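Local coordinates for glycogen synthase (Cyanobacterium sp. CLg1, PDB 6GNF), which belongs to the starch and bacterial glycogen synthases, two-domain glycosyltransferases of the GT-B fold, and binds ADP and a glycan, at residues 206-211 and 254-259; 348-353 and 379-384. One frame throughout, in Å; residues are numbered along the deposited sequence.

From the N terminus the chain first builds the N-terminal half, the starch synthase catalytic domain, and contact 1 closes a loop there: 42 residues separate 206-211 from 254-259, and the two meet as antiparallel strands of a small three-stranded sheet. Contact 2 opens only after that loop is shut. A loop of 25 residues that includes helices 365-370 and 372-375 brings 379-384 beside 348-353 in the six-stranded parallel sheet of the other half. The loops are in series, neither nested nor crossed. The two contacts lie on opposite sides of the chain's centre, their centres about 44 Å apart. Contact 1 joins edge strand 208-209 to 251-256, which runs on into helix 257-264; contact 2 joins 352-356 to 381-385.

Contact 1 of 2, residues 206-211 and 254-259; sequences QGRFPS and MLNWLK. With SO4 (sulfate ion), chain I; SO4 (sulfate ion), chain J.
Phe209 sets its CE2 atom over one face of the Trp257 indole, 3.5 Å from Trp257 CE2, its ring oblique at 56° to the five-membered ring. This is the tight side of an antiparallel strand pair, in which Phe209 and Leu255 exchange backbone bonds, Leu255 N to Phe209 O at 2.8 Å. Where the second strand turns into helix 257-264 the bonding continues: Trp257 N reaches Gly207 O and Leu258 N reaches Gln206 O. Asn256 is the N-cap. Its CG stands anti to the backbone N (chi1 -172°); OD1 takes Lys259 N, and ND2 gives to Gln206 OE1 at 3.0 Å. That oxygen also accepts NE and NH2 of Arg208 in the guanidinium plane, a three-bond grip on one atom. Glu288 and the carbonyl of Phe233 hold the far end of Arg208.

Packing thins toward exposed Pro210 and partly exposed Ser211, whose OG bonds O1 of a sulfate likely to have come with the crystallisation solution; Gly207 N bonds O1 of a second. Strand 208-209 edges the small sheet, with 251-256 between it and 228-231, while Val133 of helix 132-144 packs on Phe209 and Trp257, and strand 195-200 lies against Leu258.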
loop_
_atom_site.group_PDB
_atom_site.type_symbol
_atom_site.label_atom_id
_atom_site.label_comp_id
_atom_site.label_asym_id
_atom_site.label_seq_id
_atom_site.Cartn_x
_atom_site.Cartn_y
_atom_site.Cartn_z
ATOM N N GLN A 206 -1.645 6.308 11.446
ATOM C CA GLN A 206 -0.854 7.496 11.729
ATOM C C GLN A 206 0.169 7.331 12.858
ATOM O O GLN A 206 0.921 8.262 13.128
ATOM C CB GLN A 206 -1.816 8.637 12.076
ATOM C CG GLN A 206 -2.856 8.898 11.005
ATOM C CD GLN A 206 -3.848 9.981 11.379
ATOM O OE1 GLN A 206 -3.934 10.395 12.537
ATOM N NE2 GLN A 206 -4.639 10.411 10.409
ATOM N N GLY A 207 0.204 6.166 13.501
ATOM C CA GLY A 207 1.055 5.951 14.655
ATOM C C GLY A 207 0.524 6.724 15.835
ATOM O O GLY A 207 1.254 7.500 16.459
ATOM N N ARG A 208 -0.767 6.540 16.112
ATOM C CA ARG A 208 -1.372 7.070 17.309
ATOM C C ARG A 208 -1.067 6.114 18.448
ATOM O O ARG A 208 -1.369 4.926 18.355
ATOM C CB ARG A 208 -2.881 7.220 17.141
ATOM C CG ARG A 208 -3.270 8.163 16.021
ATOM C CD ARG A 208 -4.768 8.385 15.980
ATOM N NE ARG A 208 -5.165 9.205 14.842
ATOM C CZ ARG A 208 -6.390 9.696 14.658
ATOM N NH1 ARG A 208 -7.352 9.450 15.538
ATOM N NH2 ARG A 208 -6.658 10.438 13.588
ATOM N N PHE A 209 -0.426 6.633 19.494
ATOM C CA PHE A 209 -0.076 5.851 20.668
ATOM C C PHE A 209 -0.361 6.658 21.911
ATOM O O PHE A 209 -0.374 7.881 21.854
ATOM C CB PHE A 209 1.410 5.498 20.642
ATOM C CG PHE A 209 1.795 4.651 19.483
ATOM C CD1 PHE A 209 1.379 3.327 19.416
ATOM C CD2 PHE A 209 2.553 5.169 18.449
ATOM C CE1 PHE A 209 1.721 2.533 18.345
ATOM C CE2 PHE A 209 2.897 4.383 17.373
ATOM C CZ PHE A 209 2.484 3.062 17.325
ATOM N N PRO A 210 -0.588 5.982 23.045
ATOM C CA PRO A 210 -0.794 6.714 24.289
ATOM C C PRO A 210 0.407 7.576 24.642
ATOM O O PRO A 210 1.540 7.207 24.330
ATOM C CB PRO A 210 -0.967 5.604 25.332
ATOM C CG PRO A 210 -1.339 4.387 24.560
ATOM C CD PRO A 210 -0.652 4.523 23.242
ATOM N N SER A 211 0.159 8.689 25.315
ATOM C CA SER A 211 1.220 9.623 25.648
ATOM C C SER A 211 2.207 9.003 26.632
ATOM O O SER A 211 3.381 9.348 26.635
ATOM C CB SER A 211 0.630 10.919 26.178
ATOM O OG SER A 211 -0.401 10.653 27.099
ATOM N N MET A 254 -3.013 12.248 23.181
ATOM C CA MET A 254 -2.139 11.130 22.807
ATOM C C MET A 254 -1.015 11.605 21.885
ATOM O O MET A 254 -0.905 12.803 21.610
ATOM C CB MET A 254 -2.948 10.013 22.135
ATOM C CG MET A 254 -3.585 10.384 20.803
ATOM S SD MET A 254 -4.799 9.180 20.167
ATOM C CE MET A 254 -6.126 9.332 21.354
ATOM N N LEU A 255 -0.177 10.665 21.445
ATOM C CA LEU A 255 0.866 10.932 20.461
ATOM C C LEU A 255 0.405 10.550 19.062
ATOM O O LEU A 255 -0.449 9.687 18.899
ATOM C CB LEU A 255 2.127 10.134 20.785
ATOM C CG LEU A 255 2.622 10.197 22.229
ATOM C CD1 LEU A 255 3.873 9.353 22.379
ATOM C CD2 LEU A 255 2.891 11.628 22.674
ATOM N N ASN A 256 1.010 11.180 18.060
ATOM C CA ASN A 256 0.724 10.922 16.655
ATOM C C ASN A 256 2.018 11.079 15.873
ATOM O O ASN A 256 2.449 12.197 15.593
ATOM C CB ASN A 256 -0.337 11.902 16.144
ATOM C CG ASN A 256 -0.820 11.578 14.742
ATOM O OD1 ASN A 256 -0.028 11.346 13.829
ATOM N ND2 ASN A 256 -2.129 11.567 14.559
ATOM N N TRP A 257 2.624 9.952 15.497
ATOM C CA TRP A 257 3.930 9.944 14.848
ATOM C C TRP A 257 3.899 10.623 13.488
ATOM O O TRP A 257 4.808 11.375 13.139
ATOM C CB TRP A 257 4.418 8.512 14.642
ATOM C CG TRP A 257 4.891 7.786 15.855
ATOM C CD1 TRP A 257 4.685 8.116 17.157
ATOM C CD2 TRP A 257 5.638 6.568 15.861
ATOM N NE1 TRP A 257 5.280 7.183 17.982
ATOM C CE2 TRP A 257 5.862 6.218 17.203
ATOM C CE3 TRP A 257 6.137 5.737 14.855
ATOM C CZ2 TRP A 257 6.572 5.078 17.566
ATOM C CZ3 TRP A 257 6.840 4.594 15.222
ATOM C CH2 TRP A 257 7.057 4.282 16.565
ATOM N N LEU A 258 2.859 10.348 12.707
ATOM C CA LEU A 258 2.783 10.859 11.346
ATOM C C LEU A 258 2.700 12.375 11.344
ATOM O O LEU A 258 3.250 13.021 10.462
ATOM C CB LEU A 258 1.571 10.289 10.614
ATOM C CG LEU A 258 1.471 10.648 9.132
ATOM C CD1 LEU A 258 2.688 10.154 8.378
ATOM C CD2 LEU A 258 0.212 10.039 8.547
ATOM N N LYS A 259 1.956 12.922 12.300
ATOM C CA LYS A 259 1.891 14.369 12.497
ATOM C C LYS A 259 3.288 14.941 12.706
ATOM O O LYS A 259 3.671 15.880 12.024
ATOM C CB LYS A 259 1.010 14.704 13.693
ATOM C CG LYS A 259 0.982 16.181 14.067
ATOM C CD LYS A 259 -0.143 16.468 15.047
ATOM C CE LYS A 259 -0.061 17.872 15.631
ATOM N NZ LYS A 259 1.090 18.037 16.560
HETATM S S SO4 I . -2.116 7.518 28.819
HETATM O O1 SO4 I . -1.157 8.477 28.227
HETATM O O2 SO4 I . -2.177 7.683 30.293
HETATM O O3 SO4 I . -1.660 6.135 28.528
HETATM O O4 SO4 I . -3.450 7.776 28.228
HETATM S S SO4 J . -1.750 2.678 14.194
HETATM O O1 SO4 J . -0.909 3.429 13.236
HETATM O O2 SO4 J . -1.524 3.203 15.565
HETATM O O3 SO4 J . -1.398 1.238 14.111
HETATM O O4 SO4 J . -3.179 2.865 13.852
#

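Contact 2 of 2, residues 348-353 and 379-384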
loop_
_atom_site.group_PDB
_atom_site.type_symbol
_atom_site.label_atom_id
_atom_site.label_comp_id
_atom_site.label_asym_id
_atom_site.label_seq_id
_atom_site.Cartn_x
_atom_site.Cartn_y
_atom_site.Cartn_z
ATOM N N PRO A 348 -18.219 -17.453 -22.539
ATOM C CA PRO A 348 -17.462 -16.209 -22.647
ATOM C C PRO A 348 -18.317 -14.973 -22.944
ATOM O O PRO A 348 -17.781 -13.870 -22.950
ATOM C CB PRO A 348 -16.487 -16.492 -23.794
ATOM C CG PRO A 348 -17.185 -17.491 -24.641
ATOM C CD PRO A 348 -18.025 -18.322 -23.714
ATOM N N ASP A 349 -19.619 -15.143 -23.169
ATOM C CA ASP A 349 -20.515 -14.011 -23.428
ATOM C C ASP A 349 -21.169 -13.427 -22.177
ATOM O O ASP A 349 -21.905 -12.447 -22.278
ATOM C CB ASP A 349 -21.618 -14.420 -24.410
ATOM C CG ASP A 349 -21.072 -14.807 -25.766
ATOM O OD1 ASP A 349 -19.878 -14.552 -26.022
ATOM O OD2 ASP A 349 -21.846 -15.337 -26.588
ATOM N N ILE A 350 -20.967 -14.052 -21.020
ATOM C CA ILE A 350 -21.475 -13.501 -19.761
ATOM C C ILE A 350 -20.417 -12.580 -19.166
ATOM O O ILE A 350 -19.305 -13.031 -18.898
ATOM C CB ILE A 350 -21.812 -14.607 -18.743
ATOM C CG1 ILE A 350 -22.971 -15.461 -19.263
ATOM C CG2 ILE A 350 -22.192 -14.004 -17.396
ATOM C CD1 ILE A 350 -23.135 -16.778 -18.535
ATOM N N PRO A 351 -20.761 -11.294 -18.944
ATOM C CA PRO A 351 -19.760 -10.366 -18.409
ATOM C C PRO A 351 -19.337 -10.751 -16.997
ATOM O O PRO A 351 -20.193 -11.036 -16.160
ATOM C CB PRO A 351 -20.485 -9.015 -18.414
ATOM C CG PRO A 351 -21.933 -9.353 -18.366
ATOM C CD PRO A 351 -22.083 -10.656 -19.094
ATOM N N LEU A 352 -18.030 -10.751 -16.745
ATOM C CA LEU A 352 -17.492 -11.193 -15.465
ATOM C C LEU A 352 -16.774 -10.059 -14.744
ATOM O O LEU A 352 -15.929 -9.387 -15.326
ATOM C CB LEU A 352 -16.535 -12.368 -15.675
ATOM C CG LEU A 352 -16.151 -13.150 -14.411
ATOM C CD1 LEU A 352 -15.922 -14.615 -14.731
ATOM C CD2 LEU A 352 -14.918 -12.581 -13.731
ATOM N N PHE A 353 -17.125 -9.868 -13.472
ATOM C CA PHE A 353 -16.494 -8.881 -12.592
ATOM C C PHE A 353 -15.578 -9.577 -11.591
ATOM O O PHE A 353 -15.954 -10.583 -10.996
ATOM C CB PHE A 353 -17.559 -8.112 -11.807
ATOM C CG PHE A 353 -18.397 -7.196 -12.649
ATOM C CD1 PHE A 353 -19.515 -7.672 -13.310
ATOM C CD2 PHE A 353 -18.078 -5.849 -12.759
ATOM C CE1 PHE A 353 -20.296 -6.824 -14.080
ATOM C CE2 PHE A 353 -18.852 -4.995 -13.528
ATOM C CZ PHE A 353 -19.965 -5.481 -14.190
ATOM N N ASN A 379 -27.369 -10.188 -14.768
ATOM C CA ASN A 379 -26.894 -11.257 -15.663
ATOM C C ASN A 379 -25.388 -11.212 -15.872
ATOM O O ASN A 379 -24.897 -11.130 -16.999
ATOM C CB ASN A 379 -27.603 -11.209 -17.020
ATOM C CG ASN A 379 -29.083 -11.477 -16.912
ATOM O OD1 ASN A 379 -29.907 -10.650 -17.299
ATOM N ND2 ASN A 379 -29.434 -12.647 -16.392
ATOM N N CYS A 380 -24.660 -11.250 -14.766
ATOM C CA CYS A 380 -23.203 -11.212 -14.793
ATOM C C CYS A 380 -22.635 -12.240 -13.829
ATOM O O CYS A 380 -23.377 -12.885 -13.091
ATOM C CB CYS A 380 -22.707 -9.818 -14.406
ATOM S SG CYS A 380 -23.142 -9.316 -12.725
ATOM N N GLN A 381 -21.318 -12.398 -13.858
ATOM C CA GLN A 381 -20.627 -13.251 -12.906
ATOM C C GLN A 381 -19.715 -12.401 -12.035
ATOM O O GLN A 381 -19.248 -11.349 -12.465
ATOM C CB GLN A 381 -19.843 -14.341 -13.638
ATOM C CG GLN A 381 -20.745 -15.423 -14.213
ATOM C CD GLN A 381 -19.997 -16.467 -15.019
ATOM O OE1 GLN A 381 -18.774 -16.414 -15.138
ATOM N NE2 GLN A 381 -20.733 -17.419 -15.586
ATOM N N VAL A 382 -19.499 -12.845 -10.799
ATOM C CA VAL A 382 -18.648 -12.128 -9.853
ATOM C C VAL A 382 -17.699 -13.095 -9.165
ATOM O O VAL A 382 -18.116 -14.123 -8.638
ATOM C CB VAL A 382 -19.465 -11.402 -8.760
ATOM C CG1 VAL A 382 -18.538 -10.647 -7.817
ATOM C CG2 VAL A 382 -20.478 -10.455 -9.385
ATOM N N VAL A 383 -16.420 -12.749 -9.165
ATOM C CA VAL A 383 -15.412 -13.528 -8.465
ATOM C C VAL A 383 -14.743 -12.617 -7.450
ATOM O O VAL A 383 -14.380 -11.489 -7.780
ATOM C CB VAL A 383 -14.371 -14.099 -9.441
ATOM C CG1 VAL A 383 -13.305 -14.874 -8.688
ATOM C CG2 VAL A 383 -15.057 -14.993 -10.464
ATOM N N ILE A 384 -14.611 -13.101 -6.214
ATOM C CA ILE A 384 -14.096 -12.293 -5.108
ATOM C C ILE A 384 -12.963 -13.016 -4.383
ATOM O O ILE A 384 -13.149 -14.115 -3.872
ATOM C CB ILE A 384 -15.205 -11.984 -4.083
ATOM C CG1 ILE A 384 -16.494 -11.544 -4.776
ATOM C CG2 ILE A 384 -14.743 -10.906 -3.116
ATOM C CD1 ILE A 384 -17.697 -11.540 -3.861
#
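Gln381 crosses Leu352 at a slant and Ile350 at about a right angle where two neighbouring strands of a parallel sheet begin, in the Rossmann-like C-terminal domain of a GT-B glycosyltransferase. The 25 residues between the segments include helices 365-370 and 372-375, which make the connection a beta-alpha-beta crossover. Three backbone bonds join the strands: Gln381 N to Pro351 O, Phe353 N to Gln381 O at 2.8 Å and almost straight (176°), and Val383 N to Phe353 O.

Followed outward, the Gln381 side chain meets segment 348-353 at every atom. CB sits 4.0 Å from Leu352 CG. CG touches the methyl Ile350 CG2 at 3.8 Å, and CD remains near the same methyl. With chi2 at 176° the chain runs straight on from CG, carrying the amide out between them: OE1 comes 3.4 Å from Leu352 CD1, while NE2 faces Ile350 CD1. The polar tip is buried yet paired elsewhere, NE2 giving to the carbonyl of Thr345 and OE1 accepting from Gln339 of helix 327-341, two bonds, one on each amide atom, that fix which way the group is turned. Leu352 spans two residues of the opposite strand, its other methyl, CD2, lying against Val383 CG2.

The sheet's other face carries Phe353 and Val382. Helix 485-503 covers Phe353 through Met499 and Leu503, Tyr426 of the adjoining strand stacks on the ring, and Ile368 of helix 365-370 packs on Val382. Cys380, just before its strand, meets the ring at its edge: CB is near the ring plane, 3.9 Å from Phe353 CE1, and chi1 of 63° turns the sulfur back between backbone N and carbonyl carbon, leaving SG 5.0 Å from the Phe353 ring centroid in an oblique sulfur-aromatic contact.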